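Local coordinates for protein endoglucanase (Clostridium thermocellum, PDB 2E4T) that hydrolyses internal beta-1,4-glucosidic linkages of cellulose and probably of xyloglucan, through the family 44 glycoside hydrolase module that this chain represents, at residues P22-I27 and G385-T390. Sequence-based numbering, arbitrary orientation. Where two conformers were deposited one is given.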
loop_
_atom_site.group_PDB
_atom_site.type_symbol
_atom_site.label_atom_id
_atom_site.label_comp_id
_atom_site.label_asym_id
_atom_site.label_seq_id
_atom_site.Cartn_x
_atom_site.Cartn_y
_atom_site.Cartn_z
ATOM N N PRO A 22 -6.885 17.265 1.384
ATOM C CA PRO A 22 -5.920 16.796 0.392
ATOM C C PRO A 22 -5.983 15.254 0.265
ATOM O O PRO A 22 -6.104 14.542 1.265
ATOM C CB PRO A 22 -4.586 17.249 0.963
ATOM C CG PRO A 22 -4.787 17.368 2.426
ATOM C CD PRO A 22 -6.231 17.837 2.583
ATOM N N ILE A 23 -5.824 14.798 -0.968
ATOM C CA ILE A 23 -5.625 13.377 -1.275
ATOM C C ILE A 23 -4.114 13.168 -1.408
ATOM O O ILE A 23 -3.448 13.810 -2.213
ATOM C CB ILE A 23 -6.310 12.994 -2.595
ATOM C CG1 ILE A 23 -7.823 13.165 -2.445
ATOM C CG2 ILE A 23 -5.937 11.556 -2.989
ATOM C CD1 ILE A 23 -8.593 13.012 -3.766
ATOM N N SER A 24 -3.566 12.271 -0.576
ATOM C CA SER A 24 -2.123 12.069 -0.664
ATOM C C SER A 24 -1.760 11.522 -2.052
ATOM O O SER A 24 -2.382 10.572 -2.527
ATOM C CB SER A 24 -1.672 11.062 0.392
ATOM O OG SER A 24 -0.273 10.905 0.225
ATOM N N PRO A 25 -0.711 12.052 -2.668
ATOM C CA PRO A 25 -0.375 11.629 -4.028
ATOM C C PRO A 25 0.084 10.186 -4.123
ATOM O O PRO A 25 0.127 9.654 -5.241
ATOM C CB PRO A 25 0.747 12.588 -4.458
ATOM C CG PRO A 25 0.508 13.877 -3.650
ATOM C CD PRO A 25 -0.007 13.311 -2.297
ATOM N N TYR A 26 0.477 9.584 -2.993
ATOM C CA TYR A 26 1.221 8.326 -2.985
ATOM C C TYR A 26 0.333 7.104 -2.786
ATOM O O TYR A 26 0.841 5.991 -2.606
ATOM C CB TYR A 26 2.305 8.354 -1.881
ATOM C CG TYR A 26 3.093 9.638 -1.896
ATOM C CD1 TYR A 26 3.746 10.086 -3.083
ATOM C CD2 TYR A 26 3.198 10.413 -0.735
ATOM C CE1 TYR A 26 4.454 11.285 -3.078
ATOM C CE2 TYR A 26 3.909 11.602 -0.736
ATOM C CZ TYR A 26 4.548 12.039 -1.892
ATOM O OH TYR A 26 5.247 13.222 -1.886
ATOM N N ILE A 27 -1.017 7.273 -2.875
ATOM C CA ILE A 27 -1.911 6.160 -2.702
ATOM C C ILE A 27 -2.002 5.257 -3.919
ATOM O O ILE A 27 -2.563 4.152 -3.827
ATOM C CB ILE A 27 -3.317 6.614 -2.267
ATOM C CG1 ILE A 27 -3.942 7.547 -3.291
ATOM C CG2 ILE A 27 -3.248 7.230 -0.854
ATOM C CD1 ILE A 27 -5.409 7.808 -3.020
ATOM N N GLY A 385 -8.083 9.481 3.805
ATOM C CA GLY A 385 -6.824 10.001 4.305
ATOM C C GLY A 385 -5.681 9.033 4.401
ATOM O O GLY A 385 -4.696 9.337 5.119
ATOM N N VAL A 386 -5.711 7.924 3.654
ATOM C CA VAL A 386 -4.531 7.075 3.585
ATOM C C VAL A 386 -3.406 7.832 2.897
ATOM O O VAL A 386 -3.620 8.589 1.953
ATOM C CB VAL A 386 -4.897 5.756 2.835
ATOM C CG1 VAL A 386 -3.713 4.916 2.520
ATOM C CG2 VAL A 386 -5.931 4.985 3.645
ATOM N N TYR A 387 -2.171 7.637 3.411
ATOM C CA TYR A 387 -1.007 8.359 2.913
ATOM C C TYR A 387 -0.317 7.691 1.716
ATOM O O TYR A 387 0.131 8.359 0.770
ATOM C CB TYR A 387 0.003 8.466 4.064
ATOM C CG TYR A 387 1.299 9.118 3.698
ATOM C CD1 TYR A 387 1.349 10.457 3.290
ATOM C CD2 TYR A 387 2.497 8.411 3.798
ATOM C CE1 TYR A 387 2.563 11.055 2.973
ATOM C CE2 TYR A 387 3.724 9.035 3.523
ATOM C CZ TYR A 387 3.740 10.368 3.134
ATOM O OH TYR A 387 4.912 11.032 2.859
ATOM N N LEU A 388 -0.185 6.369 1.767
ATOM C CA LEU A 388 0.550 5.641 0.732
ATOM C C LEU A 388 -0.124 4.280 0.627
ATOM O O LEU A 388 -0.544 3.702 1.637
ATOM C CB LEU A 388 2.044 5.539 1.089
ATOM C CG LEU A 388 2.927 4.761 0.109
ATOM C CD1 LEU A 388 4.325 5.351 0.057
ATOM C CD2 LEU A 388 3.017 3.272 0.449
ATOM N N ALA A 389 -0.186 3.740 -0.611
ATOM C CA ALA A 389 -0.675 2.370 -0.775
ATOM C C ALA A 389 0.030 1.797 -1.989
ATOM O O ALA A 389 0.300 2.488 -2.967
ATOM C CB ALA A 389 -2.200 2.334 -0.905
ATOM N N THR A 390 0.283 0.478 -1.890
ATOM C CA THR A 390 0.984 -0.236 -2.952
ATOM C C THR A 390 0.332 -1.611 -3.165
ATOM O O THR A 390 0.413 -2.492 -2.296
ATOM C CB THR A 390 2.538 -0.331 -2.654
ATOM O OG1 THR A 390 2.767 -0.649 -1.289
ATOM C CG2 THR A 390 3.224 0.982 -2.920
HETATM O O HOH W 1 -5.293 10.628 1.070
#
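Ala-389 N donates to Tyr-26 O over 3.2 Å, a fairly straight bond (159° at the hydrogen) although the donor is tilted out of the carbonyl plane, and this backbone link starts the seam where strands 26-30 and 388-391, first and last of the parallel eight-stranded TIM-like barrel, run side by side. The same oxygen also receives a CA-H...O contact from Leu-388, so two neighbouring residues converge on one acceptor.

The type I turn from Ser-24 to Ile-27, which leads into strand 26-30, is tied down by a side chain. Ser-24 holds OG anti to its own N (chi1 179°), which directs the hydroxyl at Tyr-387 O; the 2.6 Å bond, given by OG, lies in the carbonyl plane on a lone pair. A water accepts from Ser-24 N and lies within hydrogen-bonding distance of Val-386 O, probably adding an indirect tie.

Alongside, the Tyr-26 and Tyr-387 side chains point the same way yet turn their planes 80° apart. They form an offset edge-to-face pair, the Tyr-26 edge toward the Tyr-387 face, with centroids 5.6 Å apart. Tyr-26 CD2 lies 3.8 Å from Tyr-387 CE1, and Tyr-26 CE2 as close to Tyr-387 OH. The hydroxyl of Tyr-387 reaches on to Glu-226, a hydrogen bond that fixes the far end of its ring, while Tyr-104 meets the ring of Tyr-26.

Leu-388 packs its CB and CD1 against Tyr-26 CB. Against helix 368-384, whose Phe-381 touches both Ile-27 and Val-386, Ile-27 CG2 comes 3.1 Å from Val-386 O, with Val-386 CG1 4.1 Å from that same CG2.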